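Local structure of kinesin-like protein KIF19 (Mus musculus, 5GSZ) at residues A[63-68]-A[332-337]; A[69-74]-A[81-86]; A[129-134]-A[224-229]; A[169-174]-A[300-305]. The protein is a plus end-directed kinesin-8 motor that regulates the length of motile cilia by depolymerizing microtubules at ciliary tips, represented here by its ATP-binding motor domain. One frame throughout, in Å; residues are numbered along the deposited sequence.

Contact 1. Residues A[63-68]-A[332-337]; sequences KSYLFD and ESRNTL
The ring of Tyr65 lies flat against Leu337, whose CB sits over one ring face. Leu337 CB is 3.6 Å from the centroid of the Tyr65 ring and 12° off its normal, an almost centred CH-pi contact. The leucine then forks. Its CD1 stays near Tyr65, 4.1 Å from CE1. Its CD2 goes to the edge of the Phe67 ring, 3.5 Å from CZ. One leucine thus serves two aromatic rings, the face of one and the edge of the other. Tyr65 and Phe67 are two residues apart, and both start toward the helix; CG is then anti to the carbonyl carbon in each (chi1 -56° and -55°). Farther out, Tyr65 OH meets Arg334 CG at 4.0 Å, and the guanidinium leads away. Replacing Tyr65 by an alanine would probably leave Leu337 CB without its aromatic face and open a gap beside Arg334. No hydrogen bond crosses the contact. Within the helix, Glu332 O accepts from both the amide and the hydroxyl of Thr336. Val42 and Leu16 also pack on Leu337. The contact joins the small antiparallel sheet 34-36, 41-45 and 62-66 to helix 330-340. This is the last helix of the kinesin motor core, the one that leads into the neck linker in this family.

Contact 2. Residues A[69-74]-A[81-86]; sequences VAFDFT and YQATTK
Phe71 and Ala83 make the closest apolar contact, with Phe71 CZ 3.5 Å from Ala83 CB. The methyl lies at the ring edge, in its plane. Thr84 adds a second methyl, and its CG2 is 3.9 Å from Phe71 CE2. Val69 CG2 touches Ala83 CB more loosely, at 4.3 Å. Phe71 starts toward the helix, and chi1 of -47° keeps CG beside its backbone N, with the end of the ring at Ala83 and Thr84. A serine in place of Phe71 would probably take the ring from the methyls of Ala83 and Thr84, with only the looser Val69 contact left to Ala83, and open a gap between strand and helix. No hydrogen bond crosses between the two segments. Thr84 turns its hydroxyl back to Val80 O, which leaves the methyl for the phenylalanine. Asp72 OD1 takes both the amide and the hydroxyl of Thr74. The Thr74 N bond is 3.0 Å long to Asp72 OD1 and forms an Asx turn just after the strand. Strand 69-71 is an outermost strand of the large mixed sheet. Its inner neighbour is strand 12-18, whose Met13 and Ala15 also touch this cluster, and helix 77-84 packs against both strands.

Contact 3. Residues A[129-134]-A[224-229]; sequences NDLFRA and LQVAVR
Asp130 OD2 is gripped by two groups from residues 81-86: it pairs with Lys86 NZ in a salt bridge and is probably also hydrogen-bonded to Tyr81 OH. The other oxygen of the same carboxylate, Asp130 OD1, has a weak salt bridge to Arg133 NH1 at 3.5 Å, one helical turn on. These charges take no part in the contact with the strand. The contact itself is made by Leu131, the next residue round the helix, which points toward the strand. Its CG is anti to the backbone N (chi1 -159°), and its two methyls divide over the strand. Leu131 CD2 meets Val228 CG2 at 4.0 Å. Leu131 CD1 lies 4.3 Å from Val226 CG1. Leu131 and Val228 pass each other in opposite directions and touch methyl to methyl. Val226 and Val228 are two apart in the strand, and both direct their side chains at the helix. This is helix-on-sheet packing in the P-loop NTPase fold of the kinesin motor domain, where helices cover the faces of a central mixed sheet. Strand 220-232 lies between strands 242-250 and 142-154. Helix 123-136 covers it from one face. No hydrogen bond joins the two segments, and the interface is small and wholly apolar. Ile93 of helix 89-93 also packs on Val228.

Contact 4. Residues A[169-174]-A[300-305]; sequences LELRED and DSKLTR
Leu171 has its CG turned from its carbonyl carbon (chi1 -74°), which sends CD1 out toward the helix at 302-307. Arg305 answers with a chain that bends at chi2 and again at chi3 (67°), folding the guanidinium round to face this methyl. Leu171 CD1 lies over one guanidinium face, 3.6 Å above the plane and offset toward the rim. It is 3.9 Å from Arg305 NE and 4.0 Å from Arg305 CB, so the methyl rests on both the flat group and the root of the chain. Lys302 comes in beside it with its aliphatic part. Lys302 CD is 4.0 Å from Leu171 CD1. One methyl of the strand thus touches two basic side chains of the first helical turn, both on its helix side. That turn is capped by Ser301. Ser301 OG accepts from Thr304 N at 3.2 Å and from the Thr304 hydroxyl. Just after the cap, Lys302 N gives a hydrogen bond to Glu156 OE1. Leu171 belongs to the two-stranded antiparallel sheet 171-173 and 179-181, where Ile179 and Val181 also pack on it. Ile158 touches both Leu171 and Lys302. In kinesins this part of the motor domain generally faces the microtubule, though no tubulin is present here. No hydrogen bond or salt bridge links the two segments. The leucine touches the carbon chain of Lys302 and the flat face of the Arg305 guanidinium. The guanidinium can still make hydrogen bonds in its own plane, so the contact probably costs the basic groups little of their polar bonding.

Overall arrangement
Contacts 1 and 3 are buried, contact 2 is partly buried, and contact 4 lies at the surface. All four cross between a strand and a helix without a hydrogen bond, but their chemistry differs. Contact 1 uses aromatic faces and edges, contact 2 one ring and small methyls, contact 3 aliphatic branches alone, and contact 4 a methyl on basic side chains. Contacts 2 and 3 both reach the large mixed sheet, one at its edge strand and one inside it, and they meet through Asp130. Contacts 1 and 2 follow one another along the chain through residues 63-74. Contact 4 is on the opposite side of the chain's centre from both.

Contact 1. Residues A[63-68]-A[332-337]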
loop_
_atom_site.group_PDB
_atom_site.type_symbol
_atom_site.label_atom_id
_atom_site.label_comp_id
_atom_site.label_asym_id
_atom_site.label_seq_id
_atom_site.Cartn_x
_atom_site.Cartn_y
_atom_site.Cartn_z
ATOM N N LYS A 63 -14.701 21.245 4.791
ATOM C CA LYS A 63 -15.074 20.008 5.469
ATOM C C LYS A 63 -13.832 19.329 6.033
ATOM O O LYS A 63 -12.802 19.248 5.360
ATOM C CB LYS A 63 -15.812 19.047 4.536
ATOM C CG LYS A 63 -16.115 17.717 5.198
ATOM C CD LYS A 63 -16.918 16.790 4.303
ATOM C CE LYS A 63 -17.070 15.435 4.958
ATOM N NZ LYS A 63 -17.679 15.578 6.311
ATOM N N SER A 64 -13.932 18.844 7.271
ATOM C CA SER A 64 -12.816 18.219 7.964
ATOM C C SER A 64 -12.919 16.703 7.895
ATOM O O SER A 64 -14.013 16.148 7.796
ATOM C CB SER A 64 -12.774 18.627 9.430
ATOM O OG SER A 64 -13.590 17.751 10.185
ATOM N N TYR A 65 -11.762 16.041 7.968
ATOM C CA TYR A 65 -11.667 14.588 7.967
ATOM C C TYR A 65 -10.664 14.146 9.018
ATOM O O TYR A 65 -9.642 14.804 9.226
ATOM C CB TYR A 65 -11.244 14.034 6.604
ATOM C CG TYR A 65 -12.121 14.451 5.446
ATOM C CD1 TYR A 65 -12.103 15.753 4.952
ATOM C CD2 TYR A 65 -12.976 13.536 4.844
ATOM C CE1 TYR A 65 -12.904 16.118 3.888
ATOM C CE2 TYR A 65 -13.773 13.898 3.791
ATOM C CZ TYR A 65 -13.740 15.183 3.315
ATOM O OH TYR A 65 -14.543 15.513 2.248
ATOM N N LEU A 66 -10.948 13.024 9.672
ATOM C CA LEU A 66 -10.108 12.529 10.754
ATOM C C LEU A 66 -9.556 11.158 10.392
ATOM O O LEU A 66 -10.241 10.335 9.769
ATOM C CB LEU A 66 -10.875 12.467 12.088
ATOM N N PHE A 67 -8.304 10.940 10.781
ATOM C CA PHE A 67 -7.547 9.744 10.465
ATOM C C PHE A 67 -6.766 9.345 11.702
ATOM O O PHE A 67 -6.557 10.150 12.611
ATOM C CB PHE A 67 -6.568 9.980 9.305
ATOM C CG PHE A 67 -7.209 10.508 8.062
ATOM C CD1 PHE A 67 -7.696 9.642 7.097
ATOM C CD2 PHE A 67 -7.317 11.872 7.850
ATOM C CE1 PHE A 67 -8.282 10.124 5.961
ATOM C CE2 PHE A 67 -7.905 12.360 6.705
ATOM C CZ PHE A 67 -8.385 11.485 5.762
ATOM N N ASP A 68 -6.309 8.093 11.722
ATOM C CA ASP A 68 -5.457 7.650 12.824
ATOM C C ASP A 68 -4.214 8.519 12.939
ATOM O O ASP A 68 -3.766 8.816 14.051
ATOM C CB ASP A 68 -5.081 6.184 12.636
ATOM C CG ASP A 68 -6.266 5.283 12.769
ATOM O OD1 ASP A 68 -6.999 5.444 13.763
ATOM O OD2 ASP A 68 -6.504 4.464 11.860
ATOM N N GLU A 332 -10.439 14.750 -6.766
ATOM C CA GLU A 332 -9.786 13.521 -6.330
ATOM C C GLU A 332 -9.473 13.547 -4.844
ATOM O O GLU A 332 -9.600 12.523 -4.170
ATOM C CB GLU A 332 -8.498 13.262 -7.087
ATOM C CG GLU A 332 -8.518 13.611 -8.524
ATOM C CD GLU A 332 -7.228 13.191 -9.190
ATOM O OE1 GLU A 332 -6.146 13.615 -8.700
ATOM O OE2 GLU A 332 -7.302 12.427 -10.182
ATOM N N SER A 333 -9.024 14.687 -4.313
ATOM C CA SER A 333 -8.695 14.716 -2.895
ATOM C C SER A 333 -9.921 14.393 -2.058
ATOM O O SER A 333 -9.835 13.647 -1.073
ATOM C CB SER A 333 -8.096 16.068 -2.505
ATOM O OG SER A 333 -6.783 16.220 -3.030
ATOM N N ARG A 334 -11.080 14.917 -2.460
ATOM C CA ARG A 334 -12.310 14.674 -1.716
ATOM C C ARG A 334 -12.764 13.220 -1.840
ATOM O O ARG A 334 -13.191 12.613 -0.854
ATOM C CB ARG A 334 -13.406 15.633 -2.191
ATOM C CG ARG A 334 -14.798 15.215 -1.748
ATOM C CD ARG A 334 -15.857 16.222 -2.132
ATOM N NE ARG A 334 -16.000 16.353 -3.579
ATOM C CZ ARG A 334 -16.917 17.113 -4.155
ATOM N NH1 ARG A 334 -17.760 17.789 -3.401
ATOM N NH2 ARG A 334 -16.985 17.202 -5.473
ATOM N N ASN A 335 -12.665 12.633 -3.028
ATOM C CA ASN A 335 -12.897 11.202 -3.138
ATOM C C ASN A 335 -11.972 10.430 -2.202
ATOM O O ASN A 335 -12.412 9.534 -1.473
ATOM C CB ASN A 335 -12.723 10.751 -4.588
ATOM C CG ASN A 335 -13.826 11.266 -5.483
ATOM O OD1 ASN A 335 -14.865 11.716 -4.997
ATOM N ND2 ASN A 335 -13.619 11.197 -6.791
ATOM N N THR A 336 -10.691 10.788 -2.183
ATOM C CA THR A 336 -9.748 10.041 -1.362
ATOM C C THR A 336 -10.083 10.197 0.116
ATOM O O THR A 336 -10.249 9.199 0.833
ATOM C CB THR A 336 -8.309 10.482 -1.663
ATOM O OG1 THR A 336 -8.066 10.380 -3.070
ATOM C CG2 THR A 336 -7.297 9.604 -0.929
ATOM N N LEU A 337 -10.227 11.446 0.577
ATOM C CA LEU A 337 -10.503 11.699 1.991
ATOM C C LEU A 337 -11.813 11.062 2.448
ATOM O O LEU A 337 -11.916 10.627 3.601
ATOM C CB LEU A 337 -10.534 13.195 2.244
ATOM C CG LEU A 337 -9.223 13.922 2.035
ATOM C CD1 LEU A 337 -9.519 15.334 1.637
ATOM C CD2 LEU A 337 -8.487 13.925 3.323
#

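Contact 2. Residues A[69-74]-A[81-86]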
loop_
_atom_site.group_PDB
_atom_site.type_symbol
_atom_site.label_atom_id
_atom_site.label_comp_id
_atom_site.label_asym_id
_atom_site.label_seq_id
_atom_site.Cartn_x
_atom_site.Cartn_y
_atom_site.Cartn_z
ATOM N N VAL A 69 -3.653 8.948 11.811
ATOM C CA VAL A 69 -2.508 9.847 11.824
ATOM C C VAL A 69 -2.494 10.617 10.515
ATOM O O VAL A 69 -2.974 10.134 9.484
ATOM C CB VAL A 69 -1.193 9.061 12.065
ATOM C CG1 VAL A 69 -0.972 8.037 10.979
ATOM C CG2 VAL A 69 0.005 10.010 12.211
ATOM N N ALA A 70 -1.951 11.828 10.564
ATOM C CA ALA A 70 -1.873 12.701 9.405
ATOM C C ALA A 70 -0.431 13.149 9.209
ATOM O O ALA A 70 0.345 13.205 10.168
ATOM C CB ALA A 70 -2.791 13.907 9.577
ATOM N N PHE A 71 -0.067 13.446 7.957
ATOM C CA PHE A 71 1.270 13.938 7.637
ATOM C C PHE A 71 1.177 14.939 6.496
ATOM O O PHE A 71 0.510 14.662 5.497
ATOM C CB PHE A 71 2.229 12.815 7.201
ATOM C CG PHE A 71 2.224 11.590 8.076
ATOM C CD1 PHE A 71 2.895 11.569 9.279
ATOM C CD2 PHE A 71 1.587 10.418 7.648
ATOM C CE1 PHE A 71 2.907 10.412 10.067
ATOM C CE2 PHE A 71 1.595 9.255 8.421
ATOM C CZ PHE A 71 2.252 9.249 9.629
ATOM N N ASP A 72 1.877 16.071 6.620
ATOM C CA ASP A 72 2.139 16.956 5.485
ATOM C C ASP A 72 3.647 17.148 5.336
ATOM O O ASP A 72 4.439 16.452 5.977
ATOM C CB ASP A 72 1.396 18.294 5.621
ATOM C CG ASP A 72 1.873 19.143 6.795
ATOM O OD1 ASP A 72 3.006 18.944 7.303
ATOM O OD2 ASP A 72 1.098 20.038 7.197
ATOM N N PHE A 73 4.039 18.136 4.513
ATOM C CA PHE A 73 5.443 18.325 4.134
ATOM C C PHE A 73 6.388 18.407 5.327
ATOM O O PHE A 73 7.602 18.270 5.155
ATOM C CB PHE A 73 5.616 19.599 3.302
ATOM C CG PHE A 73 5.308 20.865 4.059
ATOM C CD1 PHE A 73 3.999 21.173 4.413
ATOM C CD2 PHE A 73 6.327 21.730 4.444
ATOM C CE1 PHE A 73 3.705 22.329 5.110
ATOM C CE2 PHE A 73 6.040 22.893 5.141
ATOM C CZ PHE A 73 4.723 23.189 5.472
ATOM N N THR A 74 5.868 18.637 6.532
ATOM C CA THR A 74 6.739 18.681 7.700
ATOM C C THR A 74 7.277 17.301 8.059
ATOM O O THR A 74 8.407 17.192 8.549
ATOM C CB THR A 74 6.000 19.279 8.894
ATOM O OG1 THR A 74 4.848 18.481 9.192
ATOM C CG2 THR A 74 5.559 20.687 8.568
ATOM N N TYR A 81 7.525 6.428 8.595
ATOM C CA TYR A 81 7.792 5.039 8.928
ATOM C C TYR A 81 7.489 4.745 10.392
ATOM O O TYR A 81 6.795 3.768 10.711
ATOM C CB TYR A 81 9.237 4.705 8.608
ATOM C CG TYR A 81 9.693 3.458 9.308
ATOM C CD1 TYR A 81 9.237 2.208 8.900
ATOM C CD2 TYR A 81 10.572 3.523 10.385
ATOM C CE1 TYR A 81 9.650 1.054 9.539
ATOM C CE2 TYR A 81 10.990 2.381 11.025
ATOM C CZ TYR A 81 10.527 1.148 10.598
ATOM O OH TYR A 81 10.945 0.008 11.234
ATOM N N GLN A 82 8.014 5.577 11.302
ATOM C CA GLN A 82 7.808 5.337 12.726
ATOM C C GLN A 82 6.321 5.292 13.059
ATOM O O GLN A 82 5.877 4.459 13.855
ATOM C CB GLN A 82 8.498 6.419 13.559
ATOM C CG GLN A 82 10.010 6.618 13.375
ATOM C CD GLN A 82 10.868 5.602 14.103
ATOM O OE1 GLN A 82 10.400 4.904 14.998
ATOM N NE2 GLN A 82 12.150 5.547 13.745
ATOM N N ALA A 83 5.534 6.160 12.441
ATOM C CA ALA A 83 4.130 6.259 12.791
ATOM C C ALA A 83 3.261 5.226 12.099
ATOM O O ALA A 83 2.086 5.092 12.457
ATOM C CB ALA A 83 3.603 7.652 12.453
ATOM N N THR A 84 3.775 4.506 11.111
ATOM C CA THR A 84 2.884 3.647 10.341
ATOM C C THR A 84 3.214 2.168 10.461
ATOM O O THR A 84 2.323 1.373 10.805
ATOM C CB THR A 84 2.866 4.055 8.853
ATOM O OG1 THR A 84 4.201 4.100 8.347
ATOM C CG2 THR A 84 2.222 5.399 8.693
ATOM N N THR A 85 4.465 1.766 10.179
ATOM C CA THR A 85 4.773 0.355 10.031
ATOM C C THR A 85 5.818 -0.187 10.999
ATOM O O THR A 85 5.954 -1.407 11.094
ATOM C CB THR A 85 5.224 0.058 8.590
ATOM O OG1 THR A 85 6.432 0.759 8.307
ATOM C CG2 THR A 85 4.199 0.530 7.622
ATOM N N LYS A 86 6.562 0.659 11.712
ATOM C CA LYS A 86 7.594 0.147 12.610
ATOM C C LYS A 86 7.022 -0.885 13.580
ATOM O O LYS A 86 7.594 -1.967 13.772
ATOM C CB LYS A 86 8.242 1.303 13.378
ATOM C CG LYS A 86 9.407 0.892 14.257
ATOM C CD LYS A 86 9.698 1.972 15.267
ATOM C CE LYS A 86 10.761 1.574 16.281
ATOM N NZ LYS A 86 12.117 1.465 15.679
#

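Contact 3. Residues A[129-134]-A[224-229]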
loop_
_atom_site.group_PDB
_atom_site.type_symbol
_atom_site.label_atom_id
_atom_site.label_comp_id
_atom_site.label_asym_id
_atom_site.label_seq_id
_atom_site.Cartn_x
_atom_site.Cartn_y
_atom_site.Cartn_z
ATOM N N ASN A 129 14.914 -2.986 7.496
ATOM C CA ASN A 129 16.073 -2.700 8.321
ATOM C C ASN A 129 15.798 -2.995 9.790
ATOM O O ASN A 129 16.561 -3.706 10.447
ATOM C CB ASN A 129 16.462 -1.248 8.107
ATOM C CG ASN A 129 17.928 -1.035 8.189
ATOM O OD1 ASN A 129 18.542 -1.156 9.259
ATOM N ND2 ASN A 129 18.529 -0.787 7.039
ATOM N N ASP A 130 14.708 -2.460 10.321
ATOM C CA ASP A 130 14.331 -2.816 11.677
ATOM C C ASP A 130 13.960 -4.285 11.796
ATOM O O ASP A 130 13.894 -4.824 12.910
ATOM C CB ASP A 130 13.161 -1.957 12.134
ATOM C CG ASP A 130 13.593 -0.622 12.636
ATOM O OD1 ASP A 130 14.822 -0.432 12.802
ATOM O OD2 ASP A 130 12.699 0.211 12.892
ATOM N N LEU A 131 13.702 -4.936 10.675
ATOM C CA LEU A 131 13.373 -6.345 10.725
ATOM C C LEU A 131 14.610 -7.162 11.068
ATOM O O LEU A 131 14.573 -8.031 11.946
ATOM C CB LEU A 131 12.768 -6.746 9.387
ATOM C CG LEU A 131 11.923 -7.997 9.399
ATOM C CD1 LEU A 131 10.756 -7.801 8.447
ATOM C CD2 LEU A 131 12.794 -9.156 8.962
ATOM N N PHE A 132 15.736 -6.849 10.416
ATOM C CA PHE A 132 16.991 -7.555 10.650
ATOM C C PHE A 132 17.618 -7.210 11.998
ATOM O O PHE A 132 18.344 -8.031 12.563
ATOM C CB PHE A 132 17.965 -7.244 9.520
ATOM C CG PHE A 132 17.459 -7.648 8.173
ATOM C CD1 PHE A 132 16.608 -8.737 8.038
ATOM C CD2 PHE A 132 17.806 -6.930 7.040
ATOM C CE1 PHE A 132 16.134 -9.117 6.796
ATOM C CE2 PHE A 132 17.327 -7.290 5.804
ATOM C CZ PHE A 132 16.492 -8.383 5.682
ATOM N N ARG A 133 17.375 -6.012 12.523
ATOM C CA ARG A 133 17.802 -5.722 13.890
ATOM C C ARG A 133 16.997 -6.531 14.900
ATOM O O ARG A 133 17.565 -7.225 15.752
ATOM C CB ARG A 133 17.665 -4.230 14.185
ATOM C CG ARG A 133 18.703 -3.370 13.510
ATOM C CD ARG A 133 18.679 -1.971 14.076
ATOM N NE ARG A 133 19.662 -1.149 13.393
ATOM C CZ ARG A 133 19.395 -0.403 12.329
ATOM N NH1 ARG A 133 18.154 -0.360 11.841
ATOM N NH2 ARG A 133 20.364 0.311 11.766
ATOM N N ALA A 134 15.668 -6.428 14.832
ATOM C CA ALA A 134 14.797 -7.224 15.686
ATOM C C ALA A 134 15.130 -8.707 15.610
ATOM O O ALA A 134 14.995 -9.428 16.608
ATOM C CB ALA A 134 13.338 -6.994 15.290
ATOM N N LEU A 224 5.699 -6.001 -2.531
ATOM C CA LEU A 224 6.877 -6.523 -1.863
ATOM C C LEU A 224 6.398 -7.373 -0.680
ATOM O O LEU A 224 5.706 -6.872 0.222
ATOM C CB LEU A 224 7.788 -5.376 -1.418
ATOM C CG LEU A 224 9.066 -5.837 -0.728
ATOM C CD1 LEU A 224 9.949 -6.482 -1.747
ATOM C CD2 LEU A 224 9.776 -4.682 -0.060
ATOM N N GLN A 225 6.711 -8.664 -0.705
ATOM C CA GLN A 225 6.361 -9.535 0.406
ATOM C C GLN A 225 7.613 -10.091 1.057
ATOM O O GLN A 225 8.578 -10.436 0.380
ATOM C CB GLN A 225 5.432 -10.666 -0.008
ATOM C CG GLN A 225 5.678 -11.271 -1.351
ATOM C CD GLN A 225 5.120 -12.691 -1.410
ATOM O OE1 GLN A 225 4.917 -13.339 -0.360
ATOM N NE2 GLN A 225 4.826 -13.168 -2.627
ATOM N N VAL A 226 7.588 -10.125 2.383
ATOM C CA VAL A 226 8.681 -10.615 3.205
ATOM C C VAL A 226 8.128 -11.711 4.098
ATOM O O VAL A 226 7.194 -11.471 4.871
ATOM C CB VAL A 226 9.303 -9.504 4.063
ATOM C CG1 VAL A 226 10.502 -10.053 4.842
ATOM C CG2 VAL A 226 9.680 -8.330 3.208
ATOM N N ALA A 227 8.712 -12.902 4.000
ATOM C CA ALA A 227 8.354 -14.045 4.830
ATOM C C ALA A 227 9.410 -14.236 5.911
ATOM O O ALA A 227 10.598 -14.001 5.667
ATOM C CB ALA A 227 8.236 -15.299 3.972
ATOM N N VAL A 228 8.981 -14.640 7.111
ATOM C CA VAL A 228 9.886 -14.813 8.259
ATOM C C VAL A 228 9.483 -16.069 9.029
ATOM O O VAL A 228 8.401 -16.116 9.629
ATOM C CB VAL A 228 9.892 -13.600 9.206
ATOM C CG1 VAL A 228 10.782 -13.868 10.386
ATOM C CG2 VAL A 228 10.360 -12.342 8.486
ATOM N N ARG A 229 10.346 -17.074 9.035
ATOM C CA ARG A 229 10.127 -18.260 9.846
ATOM C C ARG A 229 10.957 -18.182 11.128
ATOM O O ARG A 229 12.092 -17.695 11.127
ATOM C CB ARG A 229 10.451 -19.528 9.058
ATOM C CG ARG A 229 9.878 -20.786 9.684
ATOM C CD ARG A 229 9.664 -21.856 8.658
ATOM N NE ARG A 229 10.910 -22.267 8.017
ATOM C CZ ARG A 229 10.962 -22.970 6.886
ATOM N NH1 ARG A 229 9.833 -23.329 6.287
ATOM N NH2 ARG A 229 12.135 -23.313 6.354
#

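Contact 4. Residues A[169-174]-A[300-305]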
loop_
_atom_site.group_PDB
_atom_site.type_symbol
_atom_site.label_atom_id
_atom_site.label_comp_id
_atom_site.label_asym_id
_atom_site.label_seq_id
_atom_site.Cartn_x
_atom_site.Cartn_y
_atom_site.Cartn_z
ATOM N N LEU A 169 3.772 -15.296 -14.541
ATOM C CA LEU A 169 3.750 -16.321 -13.516
ATOM C C LEU A 169 2.315 -16.555 -13.059
ATOM O O LEU A 169 1.439 -15.700 -13.219
ATOM C CB LEU A 169 4.645 -15.906 -12.349
ATOM C CG LEU A 169 6.067 -15.594 -12.824
ATOM C CD1 LEU A 169 6.823 -14.747 -11.812
ATOM C CD2 LEU A 169 6.832 -16.878 -13.141
ATOM N N GLU A 170 2.075 -17.746 -12.519
ATOM C CA GLU A 170 0.770 -18.118 -11.993
ATOM C C GLU A 170 0.835 -18.284 -10.475
ATOM O O GLU A 170 1.910 -18.313 -9.868
ATOM C CB GLU A 170 0.256 -19.399 -12.668
ATOM N N LEU A 171 -0.349 -18.388 -9.865
ATOM C CA LEU A 171 -0.505 -18.496 -8.416
ATOM C C LEU A 171 -0.761 -19.949 -8.044
ATOM O O LEU A 171 -1.830 -20.491 -8.348
ATOM C CB LEU A 171 -1.670 -17.639 -7.939
ATOM C CG LEU A 171 -1.553 -16.128 -7.871
ATOM C CD1 LEU A 171 -2.948 -15.551 -7.649
ATOM C CD2 LEU A 171 -0.608 -15.738 -6.748
ATOM N N ARG A 172 0.213 -20.575 -7.390
ATOM C CA ARG A 172 0.087 -21.968 -6.979
ATOM C C ARG A 172 0.134 -22.102 -5.460
ATOM O O ARG A 172 0.917 -21.425 -4.792
ATOM C CB ARG A 172 1.189 -22.816 -7.615
ATOM N N GLU A 173 -0.708 -22.977 -4.921
ATOM C CA GLU A 173 -0.764 -23.200 -3.482
ATOM C C GLU A 173 0.349 -24.136 -3.025
ATOM O O GLU A 173 0.453 -25.269 -3.496
ATOM C CB GLU A 173 -2.126 -23.768 -3.079
ATOM N N ASP A 174 1.180 -23.655 -2.106
ATOM C CA ASP A 174 2.287 -24.448 -1.585
ATOM C C ASP A 174 2.332 -24.378 -0.063
ATOM O O ASP A 174 3.337 -23.973 0.521
ATOM C CB ASP A 174 3.613 -23.959 -2.170
ATOM C CG ASP A 174 3.670 -24.093 -3.678
ATOM O OD1 ASP A 174 3.064 -25.044 -4.215
ATOM O OD2 ASP A 174 4.321 -23.248 -4.328
ATOM N N ASP A 300 -12.066 -13.598 -7.735
ATOM C CA ASP A 300 -11.140 -12.826 -6.919
ATOM C C ASP A 300 -9.979 -12.336 -7.772
ATOM O O ASP A 300 -9.427 -13.087 -8.578
ATOM C CB ASP A 300 -10.621 -13.679 -5.765
ATOM C CG ASP A 300 -11.728 -14.100 -4.818
ATOM O OD1 ASP A 300 -12.846 -13.536 -4.934
ATOM O OD2 ASP A 300 -11.483 -14.980 -3.956
ATOM N N SER A 301 -9.611 -11.069 -7.604
ATOM C CA SER A 301 -8.445 -10.550 -8.299
ATOM C C SER A 301 -7.193 -11.291 -7.838
ATOM O O SER A 301 -7.179 -11.951 -6.795
ATOM C CB SER A 301 -8.306 -9.055 -8.044
ATOM O OG SER A 301 -8.262 -8.798 -6.655
ATOM N N LYS A 302 -6.133 -11.203 -8.646
ATOM C CA LYS A 302 -4.862 -11.772 -8.217
ATOM C C LYS A 302 -4.451 -11.216 -6.855
ATOM O O LYS A 302 -4.006 -11.967 -5.980
ATOM C CB LYS A 302 -3.773 -11.512 -9.263
ATOM C CG LYS A 302 -4.130 -11.976 -10.669
ATOM C CD LYS A 302 -4.318 -13.498 -10.761
ATOM C CE LYS A 302 -4.994 -13.891 -12.071
ATOM N NZ LYS A 302 -6.420 -13.416 -12.099
ATOM N N LEU A 303 -4.634 -9.905 -6.637
ATOM C CA LEU A 303 -4.182 -9.327 -5.379
ATOM C C LEU A 303 -5.006 -9.834 -4.212
ATOM O O LEU A 303 -4.457 -10.079 -3.134
ATOM C CB LEU A 303 -4.204 -7.801 -5.454
ATOM C CG LEU A 303 -3.927 -6.986 -4.185
ATOM C CD1 LEU A 303 -2.558 -7.310 -3.643
ATOM C CD2 LEU A 303 -4.028 -5.489 -4.450
ATOM N N THR A 304 -6.310 -10.041 -4.410
ATOM C CA THR A 304 -7.137 -10.618 -3.347
ATOM C C THR A 304 -6.703 -12.040 -3.015
ATOM O O THR A 304 -6.552 -12.399 -1.837
ATOM C CB THR A 304 -8.609 -10.615 -3.746
ATOM O OG1 THR A 304 -9.078 -9.269 -3.845
ATOM C CG2 THR A 304 -9.416 -11.345 -2.706
ATOM N N ARG A 305 -6.527 -12.871 -4.047
ATOM C CA ARG A 305 -6.100 -14.249 -3.820
ATOM C C ARG A 305 -4.745 -14.294 -3.122
ATOM O O ARG A 305 -4.548 -15.080 -2.190
ATOM C CB ARG A 305 -6.069 -15.024 -5.147
ATOM C CG ARG A 305 -7.458 -15.507 -5.624
ATOM C CD ARG A 305 -7.603 -15.551 -7.162
ATOM N NE ARG A 305 -6.754 -16.551 -7.810
ATOM C CZ ARG A 305 -6.530 -16.607 -9.123
ATOM N NH1 ARG A 305 -7.086 -15.713 -9.938
ATOM N NH2 ARG A 305 -5.736 -17.548 -9.623
#